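Local coordinates for protein beta-lactamase (Nostoc sp., PDB 6NHS) that is a class D beta-lactamase that probably hydrolyses the beta-lactam ring of penicillin-type antibiotics by way of an active-site serine, at residues R54-T64 against G205-W216; L71-D82 against P177-V186. All blocks are in the same frame, centred on the assembly; numbering follows the deposited sequence.

Contact 1. Residues R54-T64 against G205-W216; sequences RNSQSFLPAST and GWAASVTPNIGW. With FMT (formic acid), chain G.
Ser63 and Gly205 meet at the probable active site of this class D beta-lactamase, where the SxxK serine at the start of a helix faces the end of strand 198-207, which carries a K(T/S)G-type motif. A side chain on Gly205 would crowd Thr64 CG2 and Pro61 O, so glycine suits the place; its CA lies 4.5 Å from Ser63 CA. Water 1 bonds to Ser63 OG and accepts from Trp206 N at 2.9 Å, lying where the backbone N-H groups of Ser63 and Trp206 would form the oxyanion hole, as in related enzymes.

Beside this site the buried indole of Trp216 is fixed by a nearly straight bond (168°) in its ring plane, from Trp216 NE1 to Leu60 O at 2.8 Å. Thr64 OG1 lies over one indole face and donates to Pro61 O, while Thr64 CG2 presses on Trp216 CB at 3.4 Å. A chi1 of 67° sets OG1 above the ring and leaves CG2 for the tryptophan. Apolar groups extend the contact: Ala62 CB rests 3.7 Å from Trp206 N, Leu60 CB packs on Ala207 CB, and Phe59 CD1 meets Ile214 CD1 at 3.6 Å.

Lys66 bonds to Ser63 OG, and Arg54 makes a salt bridge to Asp235 on strand 226-236. Pro161 and Gln164 of helix 161-172 touch Trp216, as does Asn233 on strand 226-236.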
loop_
_atom_site.group_PDB
_atom_site.type_symbol
_atom_site.label_atom_id
_atom_site.label_comp_id
_atom_site.label_asym_id
_atom_site.label_seq_id
_atom_site.Cartn_x
_atom_site.Cartn_y
_atom_site.Cartn_z
ATOM N N ARG A 54 2.232 -16.318 7.729
ATOM C CA ARG A 54 2.763 -14.967 7.613
ATOM C C ARG A 54 1.679 -13.979 7.192
ATOM O O ARG A 54 1.758 -12.791 7.530
ATOM C CB ARG A 54 3.936 -14.959 6.628
ATOM C CG ARG A 54 4.729 -13.658 6.592
ATOM C CD ARG A 54 5.842 -13.716 5.550
ATOM N NE ARG A 54 6.554 -12.443 5.436
ATOM C CZ ARG A 54 7.855 -12.285 5.665
ATOM N NH1 ARG A 54 8.604 -13.325 6.007
ATOM N NH2 ARG A 54 8.415 -11.088 5.535
ATOM N N ASN A 55 0.658 -14.444 6.467
ATOM C CA ASN A 55 -0.443 -13.571 6.067
ATOM C C ASN A 55 -1.261 -13.074 7.252
ATOM O O ASN A 55 -2.053 -12.142 7.084
ATOM C CB ASN A 55 -1.361 -14.291 5.070
ATOM C CG ASN A 55 -0.756 -14.380 3.672
ATOM O OD1 ASN A 55 0.041 -13.539 3.277
ATOM N ND2 ASN A 55 -1.138 -15.405 2.925
ATOM N N SER A 56 -1.095 -13.667 8.435
ATOM C CA SER A 56 -1.733 -13.183 9.654
ATOM C C SER A 56 -0.755 -12.490 10.592
ATOM O O SER A 56 -1.124 -12.169 11.726
ATOM C CB SER A 56 -2.420 -14.337 10.392
ATOM O OG SER A 56 -3.552 -14.803 9.680
ATOM N N GLN A 57 0.483 -12.269 10.160
ATOM C CA GLN A 57 1.472 -11.581 10.977
ATOM C C GLN A 57 1.482 -10.099 10.638
ATOM O O GLN A 57 1.254 -9.710 9.491
ATOM C CB GLN A 57 2.864 -12.181 10.766
ATOM C CG GLN A 57 2.998 -13.598 11.304
ATOM C CD GLN A 57 4.319 -14.245 10.930
ATOM O OE1 GLN A 57 5.191 -13.612 10.327
ATOM N NE2 GLN A 57 4.470 -15.517 11.282
ATOM N N SER A 58 1.749 -9.272 11.651
ATOM C CA SER A 58 1.712 -7.820 11.504
ATOM C C SER A 58 3.087 -7.273 11.150
ATOM O O SER A 58 4.105 -7.742 11.671
ATOM C CB SER A 58 1.225 -7.157 12.797
ATOM O OG SER A 58 -0.087 -7.568 13.110
ATOM N N PHE A 59 3.105 -6.262 10.279
ATOM C CA PHE A 59 4.328 -5.587 9.866
ATOM C C PHE A 59 4.062 -4.093 9.748
ATOM O O PHE A 59 2.927 -3.671 9.517
ATOM C CB PHE A 59 4.851 -6.120 8.524
ATOM C CG PHE A 59 5.041 -7.612 8.494
ATOM C CD1 PHE A 59 6.255 -8.174 8.843
ATOM C CD2 PHE A 59 4.001 -8.451 8.114
ATOM C CE1 PHE A 59 6.433 -9.554 8.813
ATOM C CE2 PHE A 59 4.171 -9.825 8.090
ATOM C CZ PHE A 59 5.389 -10.377 8.439
ATOM N N LEU A 60 5.118 -3.300 9.917
ATOM C CA LEU A 60 5.057 -1.883 9.584
ATOM C C LEU A 60 4.527 -1.709 8.162
ATOM O O LEU A 60 5.016 -2.376 7.243
ATOM C CB LEU A 60 6.442 -1.243 9.692
ATOM C CG LEU A 60 7.052 -1.163 11.087
ATOM C CD1 LEU A 60 8.531 -0.798 10.995
ATOM C CD2 LEU A 60 6.292 -0.125 11.902
ATOM N N PRO A 61 3.541 -0.835 7.943
ATOM C CA PRO A 61 3.005 -0.681 6.582
ATOM C C PRO A 61 3.943 0.048 5.639
ATOM O O PRO A 61 3.873 -0.182 4.423
ATOM C CB PRO A 61 1.701 0.103 6.800
ATOM C CG PRO A 61 1.861 0.761 8.110
ATOM C CD PRO A 61 2.730 -0.126 8.944
ATOM N N ALA A 62 4.816 0.913 6.163
ATOM C CA ALA A 62 5.693 1.745 5.351
ATOM C C ALA A 62 4.877 2.465 4.286
ATOM O O ALA A 62 3.766 2.927 4.563
ATOM C CB ALA A 62 6.815 0.912 4.720
ATOM N N SER A 63 5.394 2.534 3.058
ATOM C CA SER A 63 4.737 3.322 2.023
ATOM C C SER A 63 3.373 2.782 1.610
ATOM O O SER A 63 2.638 3.514 0.940
ATOM C CB SER A 63 5.626 3.430 0.778
ATOM O OG SER A 63 6.635 4.407 0.975
ATOM N N THR A 64 3.014 1.534 1.950
ATOM C CA THR A 64 1.656 1.093 1.636
ATOM C C THR A 64 0.617 1.928 2.367
ATOM O O THR A 64 -0.541 1.987 1.936
ATOM C CB THR A 64 1.438 -0.392 1.971
ATOM O OG1 THR A 64 1.500 -0.607 3.391
ATOM C CG2 THR A 64 2.464 -1.248 1.272
ATOM N N GLY A 205 6.070 -1.069 -0.654
ATOM C CA GLY A 205 6.509 -0.604 0.648
ATOM C C GLY A 205 7.836 -1.241 0.997
ATOM O O GLY A 205 8.169 -2.329 0.515
ATOM N N TRP A 206 8.600 -0.554 1.842
ATOM C CA TRP A 206 9.927 -1.028 2.233
ATOM C C TRP A 206 10.202 -0.480 3.630
ATOM O O TRP A 206 10.593 0.683 3.775
ATOM C CB TRP A 206 10.983 -0.577 1.230
ATOM C CG TRP A 206 12.374 -1.120 1.459
ATOM C CD1 TRP A 206 12.878 -1.661 2.612
ATOM C CD2 TRP A 206 13.435 -1.176 0.497
ATOM N NE1 TRP A 206 14.187 -2.042 2.424
ATOM C CE2 TRP A 206 14.550 -1.755 1.134
ATOM C CE3 TRP A 206 13.547 -0.792 -0.841
ATOM C CZ2 TRP A 206 15.762 -1.958 0.477
ATOM C CZ3 TRP A 206 14.751 -0.992 -1.489
ATOM C CH2 TRP A 206 15.840 -1.574 -0.831
ATOM N N ALA A 207 9.992 -1.316 4.644
ATOM C CA ALA A 207 10.272 -0.951 6.029
ATOM C C ALA A 207 11.730 -1.270 6.333
ATOM O O ALA A 207 12.122 -2.442 6.369
ATOM C CB ALA A 207 9.341 -1.697 6.982
ATOM N N ALA A 208 12.531 -0.230 6.562
ATOM C CA ALA A 208 13.963 -0.389 6.777
ATOM C C ALA A 208 14.383 -0.209 8.230
ATOM O O ALA A 208 15.573 -0.335 8.533
ATOM C CB ALA A 208 14.740 0.593 5.894
ATOM N N SER A 209 13.450 0.085 9.131
ATOM C CA SER A 209 13.787 0.271 10.537
ATOM C C SER A 209 13.796 -1.035 11.322
ATOM O O SER A 209 14.166 -1.028 12.501
ATOM C CB SER A 209 12.819 1.261 11.192
ATOM O OG SER A 209 11.490 0.781 11.146
ATOM N N VAL A 210 13.408 -2.153 10.706
ATOM C CA VAL A 210 13.452 -3.459 11.349
ATOM C C VAL A 210 14.408 -4.355 10.572
ATOM O O VAL A 210 14.738 -4.096 9.413
ATOM C CB VAL A 210 12.056 -4.111 11.452
ATOM C CG1 VAL A 210 11.226 -3.419 12.524
ATOM C CG2 VAL A 210 11.348 -4.058 10.108
ATOM N N THR A 211 14.853 -5.422 11.232
ATOM C CA THR A 211 15.759 -6.399 10.630
ATOM C C THR A 211 15.144 -7.776 10.769
ATOM O O THR A 211 14.851 -8.214 11.902
ATOM C CB THR A 211 17.146 -6.352 11.279
ATOM O OG1 THR A 211 17.745 -5.071 11.045
ATOM C CG2 THR A 211 18.036 -7.433 10.679
ATOM N N PRO A 212 14.917 -8.515 9.666
ATOM C CA PRO A 212 15.208 -8.063 8.301
ATOM C C PRO A 212 14.248 -6.979 7.818
ATOM O O PRO A 212 13.170 -6.829 8.393
ATOM C CB PRO A 212 15.039 -9.339 7.473
ATOM C CG PRO A 212 14.050 -10.136 8.232
ATOM C CD PRO A 212 14.359 -9.877 9.684
ATOM N N ASN A 213 14.647 -6.221 6.800
ATOM C CA ASN A 213 13.724 -5.274 6.192
ATOM C C ASN A 213 12.506 -6.017 5.656
ATOM O O ASN A 213 12.575 -7.197 5.307
ATOM C CB ASN A 213 14.403 -4.504 5.057
ATOM C CG ASN A 213 15.478 -3.547 5.546
ATOM O OD1 ASN A 213 16.091 -2.853 4.749
ATOM N ND2 ASN A 213 15.704 -3.503 6.856
ATOM N N ILE A 214 11.377 -5.319 5.590
ATOM C CA ILE A 214 10.121 -5.900 5.130
ATOM C C ILE A 214 9.733 -5.234 3.817
ATOM O O ILE A 214 9.718 -4.001 3.721
ATOM C CB ILE A 214 9.008 -5.741 6.179
ATOM C CG1 ILE A 214 9.394 -6.466 7.472
ATOM C CG2 ILE A 214 7.672 -6.241 5.632
ATOM C CD1 ILE A 214 9.540 -7.968 7.312
ATOM N N GLY A 215 9.421 -6.047 2.813
ATOM C CA GLY A 215 8.974 -5.560 1.516
ATOM C C GLY A 215 7.478 -5.818 1.338
ATOM O O GLY A 215 6.984 -6.876 1.711
ATOM N N TRP A 216 6.789 -4.844 0.758
ATOM C CA TRP A 216 5.366 -4.960 0.474
ATOM C C TRP A 216 5.090 -4.692 -1.001
ATOM O O TRP A 216 5.756 -3.866 -1.633
ATOM C CB TRP A 216 4.530 -3.942 1.239
ATOM C CG TRP A 216 4.291 -4.093 2.700
ATOM C CD1 TRP A 216 4.891 -3.384 3.700
ATOM C CD2 TRP A 216 3.300 -4.910 3.327
ATOM N NE1 TRP A 216 4.359 -3.734 4.916
ATOM C CE2 TRP A 216 3.380 -4.672 4.717
ATOM C CE3 TRP A 216 2.370 -5.846 2.853
ATOM C CZ2 TRP A 216 2.567 -5.336 5.641
ATOM C CZ3 TRP A 216 1.557 -6.500 3.772
ATOM C CH2 TRP A 216 1.665 -6.243 5.153
HETATM C C FMT G . -0.979 -10.652 14.996
HETATM O O1 FMT G . -0.304 -9.910 15.705
HETATM O O2 FMT G . -1.551 -10.282 13.972
HETATM O O HOH W 1 8.350 2.295 1.945
#

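Contact 2. Residues L71-D82 against P177-V186; sequences LVALETGVISND and PFSQRTLDLV. With FMT (formic acid), chain I; FMT (formic acid), chain C.
Leu71 and Phe178 belong to a helix-helix packing in the helical part of the fold, where helix 65-76 meets the start of helix 180-189. The short segments run roughly antiparallel, at 139°, with axes 9.3 Å apart at closest. Leu71 CB sits over the centre of the Phe178 ring in a CH-pi contact, 3.6 Å from the centroid. Val186 CG2 fits between two leucines, 3.5 Å from Leu71 CD2 and near Leu74 CD1; these branched side chains suit the apolar interior, while water 2 lies at its border among Leu74 O, Ser80 O and Arg181 NH1.

The polar counterpart is Glu75. With CG anti to N (chi1 -169°) and a bend at chi2, its carboxylate reaches the first turn of helix 180-189. There OE1 accepts from Ser179 N at 2.9 Å, met from above the carboxylate plane, and lies 2.6 Å from Thr182 OG1. Ser179 is the N-cap, its OG accepting from Thr182 N. This positive helix end would probably stabilise the Glu75 charge. From the same turn, extended Arg181 uses NH2 to reach Ser80 O at 2.7 Å in the guanidinium plane, and NH1 to bond a formic acid probably from the crystallisation liquor. Gly77, with phi 83°, lets the chain leave the helix toward Ser80.

Phe167 and Leu171 of helix 161-172 cover Leu71, while helices 113-123 and 125-135 pack against the far side of helix 65-76.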
loop_
_atom_site.group_PDB
_atom_site.type_symbol
_atom_site.label_atom_id
_atom_site.label_comp_id
_atom_site.label_asym_id
_atom_site.label_seq_id
_atom_site.Cartn_x
_atom_site.Cartn_y
_atom_site.Cartn_z
ATOM N N LEU A 71 -6.486 8.846 1.059
ATOM C CA LEU A 71 -7.931 8.921 1.251
ATOM C C LEU A 71 -8.298 9.948 2.310
ATOM O O LEU A 71 -9.186 10.785 2.099
ATOM C CB LEU A 71 -8.469 7.545 1.648
ATOM C CG LEU A 71 -8.329 6.470 0.578
ATOM C CD1 LEU A 71 -8.417 5.072 1.204
ATOM C CD2 LEU A 71 -9.421 6.679 -0.472
ATOM N N VAL A 72 -7.637 9.888 3.469
ATOM C CA VAL A 72 -7.992 10.784 4.566
ATOM C C VAL A 72 -7.616 12.218 4.218
ATOM O O VAL A 72 -8.356 13.162 4.525
ATOM C CB VAL A 72 -7.318 10.320 5.871
ATOM C CG1 VAL A 72 -7.630 11.282 7.009
ATOM C CG2 VAL A 72 -7.759 8.874 6.228
ATOM N N ALA A 73 -6.466 12.400 3.568
ATOM C CA ALA A 73 -6.010 13.741 3.212
ATOM C C ALA A 73 -6.992 14.417 2.267
ATOM O O ALA A 73 -7.348 15.584 2.454
ATOM C CB ALA A 73 -4.616 13.670 2.584
ATOM N N LEU A 74 -7.439 13.695 1.240
ATOM C CA LEU A 74 -8.418 14.251 0.311
ATOM C C LEU A 74 -9.769 14.446 0.982
ATOM O O LEU A 74 -10.428 15.472 0.771
ATOM C CB LEU A 74 -8.556 13.342 -0.913
ATOM C CG LEU A 74 -7.360 13.388 -1.873
ATOM C CD1 LEU A 74 -7.367 12.153 -2.797
ATOM C CD2 LEU A 74 -7.352 14.685 -2.687
ATOM N N GLU A 75 -10.202 13.475 1.791
ATOM C CA GLU A 75 -11.518 13.573 2.413
ATOM C C GLU A 75 -11.596 14.757 3.370
ATOM O O GLU A 75 -12.605 15.473 3.397
ATOM C CB GLU A 75 -11.861 12.276 3.145
ATOM C CG GLU A 75 -13.310 12.202 3.592
ATOM C CD GLU A 75 -14.279 12.140 2.424
ATOM O OE1 GLU A 75 -13.879 11.689 1.329
ATOM O OE2 GLU A 75 -15.445 12.539 2.599
ATOM N N THR A 76 -10.550 14.967 4.179
ATOM C CA THR A 76 -10.520 16.095 5.103
ATOM C C THR A 76 -10.236 17.408 4.400
ATOM O O THR A 76 -10.450 18.472 4.989
ATOM C CB THR A 76 -9.455 15.890 6.184
ATOM O OG1 THR A 76 -8.174 15.711 5.559
ATOM C CG2 THR A 76 -9.786 14.674 7.057
ATOM N N GLY A 77 -9.722 17.358 3.176
ATOM C CA GLY A 77 -9.435 18.567 2.440
ATOM C C GLY A 77 -8.111 19.214 2.759
ATOM O O GLY A 77 -7.903 20.374 2.385
ATOM N N VAL A 78 -7.189 18.506 3.425
ATOM C CA VAL A 78 -5.879 19.105 3.654
ATOM C C VAL A 78 -5.074 19.142 2.362
ATOM O O VAL A 78 -4.082 19.877 2.271
ATOM C CB VAL A 78 -5.109 18.381 4.778
ATOM C CG1 VAL A 78 -5.981 18.279 6.066
ATOM C CG2 VAL A 78 -4.616 17.030 4.325
ATOM N N ILE A 79 -5.471 18.354 1.365
ATOM C CA ILE A 79 -4.996 18.489 -0.009
ATOM C C ILE A 79 -6.239 18.518 -0.896
ATOM O O ILE A 79 -7.160 17.714 -0.709
ATOM C CB ILE A 79 -4.019 17.354 -0.397
ATOM C CG1 ILE A 79 -3.316 17.641 -1.735
ATOM C CG2 ILE A 79 -4.708 15.976 -0.430
ATOM C CD1 ILE A 79 -2.045 18.472 -1.596
ATOM N N SER A 80 -6.293 19.474 -1.826
ATOM C CA SER A 80 -7.579 19.780 -2.457
ATOM C C SER A 80 -7.958 18.769 -3.536
ATOM O O SER A 80 -9.142 18.446 -3.690
ATOM C CB SER A 80 -7.563 21.199 -3.034
ATOM O OG SER A 80 -6.547 21.336 -4.004
ATOM N N ASN A 81 -6.989 18.257 -4.286
ATOM C CA ASN A 81 -7.262 17.303 -5.365
ATOM C C ASN A 81 -5.937 16.645 -5.747
ATOM O O ASN A 81 -4.936 16.778 -5.030
ATOM C CB ASN A 81 -7.947 17.998 -6.546
ATOM C CG ASN A 81 -7.159 19.188 -7.049
ATOM O OD1 ASN A 81 -5.940 19.118 -7.181
ATOM N ND2 ASN A 81 -7.848 20.296 -7.316
ATOM N N ASP A 82 -5.923 15.944 -6.888
ATOM C CA ASP A 82 -4.776 15.144 -7.314
ATOM C C ASP A 82 -3.647 15.961 -7.933
ATOM O O ASP A 82 -2.541 15.424 -8.100
ATOM C CB ASP A 82 -5.216 14.068 -8.322
ATOM C CG ASP A 82 -5.948 14.652 -9.515
ATOM O OD1 ASP A 82 -6.828 15.522 -9.310
ATOM O OD2 ASP A 82 -5.635 14.251 -10.658
ATOM N N PRO A 177 -15.599 5.470 4.942
ATOM C CA PRO A 177 -16.185 6.822 5.020
ATOM C C PRO A 177 -15.461 7.827 4.131
ATOM O O PRO A 177 -14.918 8.834 4.595
ATOM C CB PRO A 177 -16.043 7.147 6.513
ATOM C CG PRO A 177 -14.767 6.472 6.897
ATOM C CD PRO A 177 -14.778 5.159 6.128
ATOM N N PHE A 178 -15.443 7.548 2.828
ATOM C CA PHE A 178 -14.844 8.438 1.845
ATOM C C PHE A 178 -15.833 8.668 0.712
ATOM O O PHE A 178 -16.533 7.745 0.284
ATOM C CB PHE A 178 -13.517 7.871 1.295
ATOM C CG PHE A 178 -12.525 7.523 2.369
ATOM C CD1 PHE A 178 -11.954 8.516 3.154
ATOM C CD2 PHE A 178 -12.183 6.200 2.614
ATOM C CE1 PHE A 178 -11.057 8.199 4.153
ATOM C CE2 PHE A 178 -11.270 5.876 3.606
ATOM C CZ PHE A 178 -10.709 6.876 4.379
ATOM N N SER A 179 -15.896 9.911 0.247
ATOM C CA SER A 179 -16.800 10.270 -0.833
ATOM C C SER A 179 -16.369 9.609 -2.136
ATOM O O SER A 179 -15.215 9.200 -2.302
ATOM C CB SER A 179 -16.829 11.785 -1.018
ATOM O OG SER A 179 -15.594 12.226 -1.562
ATOM N N GLN A 180 -17.316 9.522 -3.076
ATOM C CA GLN A 180 -17.006 8.977 -4.398
ATOM C C GLN A 180 -15.874 9.751 -5.068
ATOM O O GLN A 180 -15.029 9.163 -5.757
ATOM C CB GLN A 180 -18.256 8.990 -5.279
ATOM C CG GLN A 180 -18.078 8.273 -6.615
ATOM C CD GLN A 180 -17.785 6.792 -6.442
ATOM O OE1 GLN A 180 -18.582 6.059 -5.865
ATOM N NE2 GLN A 180 -16.630 6.351 -6.930
ATOM N N ARG A 181 -15.842 11.072 -4.882
ATOM C CA ARG A 181 -14.749 11.868 -5.431
ATOM C C ARG A 181 -13.408 11.425 -4.857
ATOM O O ARG A 181 -12.433 11.242 -5.593
ATOM C CB ARG A 181 -14.994 13.350 -5.149
ATOM C CG ARG A 181 -13.845 14.272 -5.540
ATOM C CD ARG A 181 -14.128 15.692 -5.071
ATOM N NE ARG A 181 -13.103 16.633 -5.516
ATOM C CZ ARG A 181 -11.994 16.913 -4.837
ATOM N NH1 ARG A 181 -11.757 16.324 -3.672
ATOM N NH2 ARG A 181 -11.122 17.782 -5.326
ATOM N N THR A 182 -13.342 11.255 -3.535
ATOM C CA THR A 182 -12.112 10.788 -2.901
ATOM C C THR A 182 -11.696 9.429 -3.450
ATOM O O THR A 182 -10.523 9.211 -3.776
ATOM C CB THR A 182 -12.297 10.714 -1.383
ATOM O OG1 THR A 182 -12.553 12.023 -0.864
ATOM C CG2 THR A 182 -11.044 10.148 -0.721
ATOM N N LEU A 183 -12.653 8.502 -3.563
ATOM C CA LEU A 183 -12.348 7.174 -4.096
ATOM C C LEU A 183 -11.826 7.261 -5.523
ATOM O O LEU A 183 -10.841 6.602 -5.875
ATOM C CB LEU A 183 -13.594 6.286 -4.057
ATOM C CG LEU A 183 -14.285 6.067 -2.716
ATOM C CD1 LEU A 183 -15.494 5.149 -2.885
ATOM C CD2 LEU A 183 -13.305 5.502 -1.702
ATOM N N ASP A 184 -12.503 8.046 -6.369
ATOM C CA ASP A 184 -12.090 8.173 -7.762
ATOM C C ASP A 184 -10.656 8.675 -7.871
ATOM O O ASP A 184 -9.874 8.173 -8.687
ATOM C CB ASP A 184 -13.027 9.127 -8.510
ATOM C CG ASP A 184 -14.402 8.533 -8.768
ATOM O OD1 ASP A 184 -14.584 7.312 -8.587
ATOM O OD2 ASP A 184 -15.301 9.304 -9.149
ATOM N N LEU A 185 -10.295 9.675 -7.066
ATOM C CA LEU A 185 -8.951 10.240 -7.165
ATOM C C LEU A 185 -7.901 9.234 -6.711
ATOM O O LEU A 185 -6.882 9.043 -7.383
ATOM C CB LEU A 185 -8.860 11.531 -6.347
ATOM C CG LEU A 185 -9.697 12.703 -6.860
ATOM C CD1 LEU A 185 -9.660 13.867 -5.871
ATOM C CD2 LEU A 185 -9.214 13.142 -8.235
ATOM N N VAL A 186 -8.140 8.565 -5.582
ATOM C CA VAL A 186 -7.132 7.646 -5.059
ATOM C C VAL A 186 -6.997 6.420 -5.956
ATOM O O VAL A 186 -5.884 5.942 -6.213
ATOM C CB VAL A 186 -7.461 7.265 -3.607
ATOM C CG1 VAL A 186 -6.513 6.177 -3.117
ATOM C CG2 VAL A 186 -7.367 8.513 -2.710
HETATM C C FMT I . -13.621 15.122 -1.087
HETATM O O1 FMT I . -12.975 14.598 -1.999
HETATM O O2 FMT I . -14.820 14.922 -0.872
HETATM C C FMT C . -3.073 21.672 -1.078
HETATM O O1 FMT C . -4.248 21.800 -1.442
HETATM O O2 FMT C . -2.124 22.385 -1.435
HETATM O O HOH W 2 -9.992 17.256 -1.233
#

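In the fold
From the N terminus the chain passes strands 35-41 and 46-50, then enters the loop 54-64 of contact 1, which leads into helix 65-76. The last part of that helix and the turn after it enter contact 2. After a mixed helix-and-loop region, residues 177-186, mostly on helix 180-189, close contact 2, and only then do strands 198-207 and 213-223 close contact 1. Contact 2 is therefore nested within contact 1. Their centres lie about 26 Å apart, on opposite sides of the chain's centre, without touching. Contact 1 ties the loop leading into helix 65-76 to two strands of the sheet, whereas contact 2 binds helix to helix; helix 65-76 runs from one to the other.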